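Local coordinates for protein putative transcriptional regulator (Clostridium difficile, PDB 3QI7) that is of unknown function, but has a periplasmic-binding-protein-like fold and probably binds a small ligand, as a putative lipoprotein or transcriptional regulator, at residues K152-K157 and I250-S255; I160-T165 and I227-V232. All blocks are in the same frame, centred on the assembly; numbering follows the deposited sequence.

Interactions 1 and 2 lie in one α/β region of the fold, their centres about 11 Å apart and each about 19 Å from the centre of the chain. Along the chain, 152-157 comes first, then the two parts of interaction 2, then 250-255, so interaction 1 encloses interaction 2 in sequence. Helix 140-153 leads into strand 159-164, the middle of a three-stranded parallel sheet with 228-231 at an edge. Ile250 N lies 2.9 Å from Ile227 O and Ala252 N 2.7 Å from Asn228 OD1, both probable hydrogen bonds. A helix C-terminus and the loop after helix 234-247 are thus joined to the edge strand of one domain, consistent with the periplasmic-binding-protein-like fold.

Interaction 1 of 2, residues K152-K157 and I250-S255; sequences KEMGAK and IVAEQS
Across this contact Met154 CA lies 7.5 Å from Ala252 CA and Ala156 CA lies 7.1 Å from Ile250 CA, a separation spanned by side chains, with no hydrogen bond between the segments. Residues 152-157 contain the end of a helix: Gly155 has a positive phi of 95° and its N is bonded to Lys152 O at 2.9 Å, within a Schellman motif that turns the chain out of the helix.

Two branches of Ile250 do different work. Its CD1 reaches over the turn itself, 3.6 Å from Met154 O and 3.8 Å from Ala156 N, with the Ala156 methyl rather farther off. Its CG2 instead meets the methyl end of Met154, a selenomethionine, at 4.0 Å between CG2 and Met154 CE. The Met154 chain runs extended through chi2 and bends at chi3 (79°), which turns CE aside while SE rests on Ala252, 3.7 Å from Ala252 CB. The longer side chains of Met154 and Ile250 thus pass obliquely, with Ala252 receiving the selenium. With no hydrogen bond between the segments and only apolar side-chain pairs, the 206 Å² buried here is van der Waals contact, in which Ile250 CD1 covers the backbone of the turn.

Ala252 also packs on Leu147 and Ser151 of helix 140-153, while Val251 turns to the other side and meets Ile240, Leu241 and Ala244 of helix 234-247. The segment 250-255 is thereby held between these two helices, with Ala156 and Ile250 both also touching Asn228 at the edge strand 228-231.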
loop_
_atom_site.group_PDB
_atom_site.type_symbol
_atom_site.label_atom_id
_atom_site.label_comp_id
_atom_site.label_asym_id
_atom_site.label_seq_id
_atom_site.Cartn_x
_atom_site.Cartn_y
_atom_site.Cartn_z
ATOM N N LYS A 152 14.502 6.179 -14.238
ATOM C CA LYS A 152 15.095 7.005 -15.306
ATOM C C LYS A 152 15.435 8.405 -14.754
ATOM O O LYS A 152 16.543 8.893 -14.953
ATOM C CB LYS A 152 14.139 7.124 -16.529
ATOM C CG LYS A 152 14.741 7.836 -17.772
ATOM C CD LYS A 152 15.582 6.911 -18.626
ATOM C CE LYS A 152 16.295 7.623 -19.746
ATOM N NZ LYS A 152 16.680 6.628 -20.779
ATOM N N GLU A 153 14.508 8.995 -14.018
ATOM C CA GLU A 153 14.643 10.380 -13.512
ATOM C C GLU A 153 15.783 10.497 -12.513
ATOM O O GLU A 153 16.425 11.545 -12.399
ATOM C CB GLU A 153 13.355 10.875 -12.909
ATOM C CG GLU A 153 12.258 10.951 -13.970
ATOM C CD GLU A 153 10.842 11.067 -13.419
ATOM O OE1 GLU A 153 10.674 11.413 -12.250
ATOM O OE2 GLU A 153 9.865 10.810 -14.167
HETATM N N MSE A 154 16.046 9.411 -11.822
HETATM C CA MSE A 154 17.153 9.357 -10.855
HETATM C C MSE A 154 18.496 9.074 -11.507
HETATM O O MSE A 154 19.502 8.955 -10.801
HETATM C CB MSE A 154 16.822 8.306 -9.786
HETATM C CG MSE A 154 15.642 8.733 -8.948
HETATM SE SE MSE A 154 15.053 7.460 -7.645
HETATM C CE MSE A 154 16.406 7.804 -6.278
ATOM N N GLY A 155 18.544 8.954 -12.841
ATOM C CA GLY A 155 19.810 8.763 -13.539
ATOM C C GLY A 155 20.195 7.328 -13.847
ATOM O O GLY A 155 21.341 7.063 -14.218
ATOM N N ALA A 156 19.250 6.396 -13.736
ATOM C CA ALA A 156 19.554 4.967 -14.035
ATOM C C ALA A 156 19.979 4.717 -15.496
ATOM O O ALA A 156 19.308 5.155 -16.444
ATOM C CB ALA A 156 18.376 4.093 -13.696
ATOM N N LYS A 157 21.075 3.982 -15.660
ATOM C CA LYS A 157 21.541 3.602 -16.989
ATOM C C LYS A 157 21.186 2.153 -17.319
ATOM O O LYS A 157 21.390 1.707 -18.455
ATOM C CB LYS A 157 23.040 3.864 -17.128
ATOM C CG LYS A 157 23.399 5.343 -17.093
ATOM C CD LYS A 157 22.543 6.149 -18.054
ATOM C CE LYS A 157 23.230 7.465 -18.454
ATOM N NZ LYS A 157 22.243 8.484 -18.941
ATOM N N ILE A 250 21.443 2.834 -7.356
ATOM C CA ILE A 250 20.128 3.411 -7.108
ATOM C C ILE A 250 19.104 2.339 -6.712
ATOM O O ILE A 250 19.076 1.246 -7.290
ATOM C CB ILE A 250 19.591 4.163 -8.361
ATOM C CG1 ILE A 250 20.525 5.303 -8.767
ATOM C CG2 ILE A 250 18.218 4.707 -8.133
ATOM C CD1 ILE A 250 20.510 5.579 -10.297
ATOM N N VAL A 251 18.288 2.653 -5.714
ATOM C CA VAL A 251 17.113 1.844 -5.366
ATOM C C VAL A 251 15.903 2.778 -5.307
ATOM O O VAL A 251 15.529 3.327 -4.254
ATOM C CB VAL A 251 17.300 1.053 -4.052
ATOM C CG1 VAL A 251 16.128 0.094 -3.843
ATOM C CG2 VAL A 251 18.669 0.326 -4.077
ATOM N N ALA A 252 15.266 2.935 -6.462
ATOM C CA ALA A 252 14.176 3.916 -6.592
ATOM C C ALA A 252 13.017 3.549 -5.651
ATOM O O ALA A 252 12.404 4.434 -5.040
ATOM C CB ALA A 252 13.707 3.985 -8.036
ATOM N N GLU A 253 12.731 2.245 -5.545
ATOM C CA GLU A 253 11.678 1.710 -4.669
ATOM C C GLU A 253 11.933 0.287 -4.133
ATOM O O GLU A 253 12.429 -0.591 -4.837
ATOM C CB GLU A 253 10.310 1.691 -5.425
ATOM C CG GLU A 253 9.850 3.034 -5.944
ATOM C CD GLU A 253 8.479 2.978 -6.606
ATOM O OE1 GLU A 253 8.075 1.878 -6.990
ATOM O OE2 GLU A 253 7.822 4.034 -6.763
ATOM N N GLN A 254 11.500 0.035 -2.898
ATOM C CA GLN A 254 11.332 -1.330 -2.391
ATOM C C GLN A 254 10.218 -2.029 -3.203
ATOM O O GLN A 254 9.394 -1.366 -3.847
ATOM C CB GLN A 254 10.884 -1.303 -0.942
ATOM C CG GLN A 254 11.893 -0.655 0.057
ATOM C CD GLN A 254 11.199 0.067 1.189
ATOM O OE1 GLN A 254 10.704 1.185 1.015
ATOM N NE2 GLN A 254 11.120 -0.585 2.351
ATOM N N SER A 255 10.176 -3.352 -3.102
ATOM C CA SER A 255 9.071 -4.163 -3.599
ATOM C C SER A 255 7.731 -3.458 -3.373
ATOM O O SER A 255 6.921 -3.298 -4.299
ATOM C CB SER A 255 9.119 -5.553 -2.942
ATOM O OG SER A 255 9.122 -5.519 -1.524
#

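Interaction 2 of 2, residues I160-T165 and I227-V232; sequences IHYAST and INVFGV
Ile160 and Tyr162 join Asn228 and Phe230 through three main-chain hydrogen bonds, in the alternating pattern of parallel strands whose short axes are 4.9 Å apart at 16°. Ile160 N gives the straightest of the three to Asn228 O (2.8 Å, 174° at the hydrogen). Phe230 N returns one to Ile160 O, and Tyr162 N adds a third to Phe230 O at 3.0 Å. The buried Tyr162 O has no hydrogen-bond partner in the model, and Val232 CG1 lies 3.3 Å from it.

Among the apolar contacts, Ile160, Tyr162 and Val229 share one face of the sheet. There Val229 CG1 comes at the edge of the Tyr162 ring, near its plane, 3.6 Å from Tyr162 CE2.

His161 and Phe230, bridge partners, point the same way from the other face, and CG anti to the backbone N in both keeps the rings side by side. Their planes stand at 45°, neither stacked nor edge-to-face, with His161 CD2 touching the rim of the phenylalanine at Phe230 CD2, 3.8 Å away.

The ends of the paired stretch add their own contacts. At one, Ile160 CG1 meets Ile227 CD1 at 4.2 Å as those chains pass at a slant; at the other, Val232 CG1 lies against His161 CE1 and, at 3.9 Å, against Ala163 CB.

Helix 203-223 covers the Tyr162 face, where Asp215 is hydrogen-bonded to the tyrosine OH, and helix 171-186 covers that of His161. With strand order 191-196, 159-164, 228-231, this is a Rossmann-like α/β layer, consistent with a domain of the periplasmic-binding-protein-like fold. All ten touching residues are buried: backbone bonds set the register, and apolar and aromatic contacts fill in round them.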
loop_
_atom_site.group_PDB
_atom_site.type_symbol
_atom_site.label_atom_id
_atom_site.label_comp_id
_atom_site.label_asym_id
_atom_site.label_seq_id
_atom_site.Cartn_x
_atom_site.Cartn_y
_atom_site.Cartn_z
ATOM N N ILE A 160 17.728 -3.384 -13.194
ATOM C CA ILE A 160 17.875 -4.834 -12.907
ATOM C C ILE A 160 16.635 -5.292 -12.104
ATOM O O ILE A 160 16.337 -4.710 -11.070
ATOM C CB ILE A 160 19.195 -5.160 -12.143
ATOM C CG1 ILE A 160 20.374 -4.313 -12.643
ATOM C CG2 ILE A 160 19.558 -6.669 -12.281
ATOM C CD1 ILE A 160 20.743 -4.409 -14.164
ATOM N N HIS A 161 15.887 -6.283 -12.625
ATOM C CA HIS A 161 14.702 -6.860 -11.968
ATOM C C HIS A 161 14.979 -8.280 -11.494
ATOM O O HIS A 161 15.396 -9.123 -12.308
ATOM C CB HIS A 161 13.558 -6.905 -12.984
ATOM C CG HIS A 161 12.246 -7.357 -12.418
ATOM N ND1 HIS A 161 11.939 -8.694 -12.213
ATOM C CD2 HIS A 161 11.141 -6.656 -12.071
ATOM C CE1 HIS A 161 10.707 -8.780 -11.735
ATOM N NE2 HIS A 161 10.204 -7.559 -11.635
ATOM N N TYR A 162 14.798 -8.516 -10.185
ATOM C CA TYR A 162 15.088 -9.807 -9.536
ATOM C C TYR A 162 13.782 -10.406 -8.983
ATOM O O TYR A 162 13.062 -9.752 -8.243
ATOM C CB TYR A 162 16.080 -9.619 -8.368
ATOM C CG TYR A 162 17.495 -9.308 -8.758
ATOM C CD1 TYR A 162 18.297 -10.269 -9.314
ATOM C CD2 TYR A 162 18.049 -8.046 -8.521
ATOM C CE1 TYR A 162 19.599 -9.983 -9.679
ATOM C CE2 TYR A 162 19.339 -7.755 -8.869
ATOM C CZ TYR A 162 20.127 -8.734 -9.450
ATOM O OH TYR A 162 21.424 -8.438 -9.794
ATOM N N ALA A 163 13.530 -11.678 -9.318
ATOM C CA ALA A 163 12.328 -12.433 -8.947
ATOM C C ALA A 163 12.580 -13.886 -9.319
ATOM O O ALA A 163 13.239 -14.152 -10.327
ATOM C CB ALA A 163 11.118 -11.948 -9.750
ATOM N N SER A 164 12.056 -14.814 -8.522
ATOM C CA SER A 164 12.123 -16.249 -8.836
ATOM C C SER A 164 11.059 -16.615 -9.884
ATOM O O SER A 164 10.099 -15.890 -10.053
ATOM C CB SER A 164 11.888 -17.082 -7.575
ATOM O OG SER A 164 10.509 -17.138 -7.228
ATOM N N THR A 165 11.185 -17.772 -10.535
ATOM C CA THR A 165 10.157 -18.158 -11.510
ATOM C C THR A 165 8.820 -18.478 -10.818
ATOM O O THR A 165 7.752 -18.228 -11.404
ATOM C CB THR A 165 10.642 -19.258 -12.454
ATOM O OG1 THR A 165 11.090 -20.388 -11.720
ATOM C CG2 THR A 165 11.802 -18.743 -13.299
ATOM N N ILE A 227 22.841 2.398 -11.878
ATOM C CA ILE A 227 21.773 1.482 -12.279
ATOM C C ILE A 227 20.768 1.436 -11.156
ATOM O O ILE A 227 21.122 1.672 -9.999
ATOM C CB ILE A 227 22.323 0.056 -12.575
ATOM C CG1 ILE A 227 22.918 -0.610 -11.307
ATOM C CG2 ILE A 227 23.379 0.152 -13.699
ATOM C CD1 ILE A 227 23.659 -1.972 -11.525
ATOM N N ASN A 228 19.516 1.142 -11.496
ATOM C CA ASN A 228 18.486 0.867 -10.495
ATOM C C ASN A 228 18.336 -0.619 -10.260
ATOM O O ASN A 228 18.217 -1.401 -11.217
ATOM C CB ASN A 228 17.123 1.430 -10.898
ATOM C CG ASN A 228 16.095 1.318 -9.777
ATOM O OD1 ASN A 228 16.239 1.986 -8.772
ATOM N ND2 ASN A 228 15.107 0.420 -9.918
ATOM N N VAL A 229 18.299 -1.020 -8.984
ATOM C CA VAL A 229 18.121 -2.431 -8.663
ATOM C C VAL A 229 16.775 -2.599 -7.941
ATOM O O VAL A 229 16.434 -1.851 -7.015
ATOM C CB VAL A 229 19.295 -2.978 -7.821
ATOM C CG1 VAL A 229 19.034 -4.463 -7.369
ATOM C CG2 VAL A 229 20.625 -2.854 -8.576
ATOM N N PHE A 230 16.007 -3.595 -8.365
ATOM C CA PHE A 230 14.684 -3.805 -7.814
ATOM C C PHE A 230 14.422 -5.263 -7.552
ATOM O O PHE A 230 14.692 -6.094 -8.423
ATOM C CB PHE A 230 13.660 -3.325 -8.826
ATOM C CG PHE A 230 12.226 -3.529 -8.400
ATOM C CD1 PHE A 230 11.662 -2.728 -7.412
ATOM C CD2 PHE A 230 11.433 -4.481 -9.011
ATOM C CE1 PHE A 230 10.328 -2.860 -7.044
ATOM C CE2 PHE A 230 10.108 -4.646 -8.614
ATOM C CZ PHE A 230 9.557 -3.834 -7.626
ATOM N N GLY A 231 13.825 -5.554 -6.393
ATOM C CA GLY A 231 13.375 -6.914 -6.049
ATOM C C GLY A 231 11.913 -6.936 -5.635
ATOM O O GLY A 231 11.260 -5.872 -5.474
ATOM N N VAL A 232 11.390 -8.145 -5.436
ATOM C CA VAL A 232 9.941 -8.331 -5.384
ATOM C C VAL A 232 9.391 -8.728 -4.024
ATOM O O VAL A 232 8.181 -8.885 -3.890
ATOM C CB VAL A 232 9.436 -9.275 -6.516
ATOM C CG1 VAL A 232 9.896 -8.790 -7.899
ATOM C CG2 VAL A 232 9.866 -10.735 -6.267
#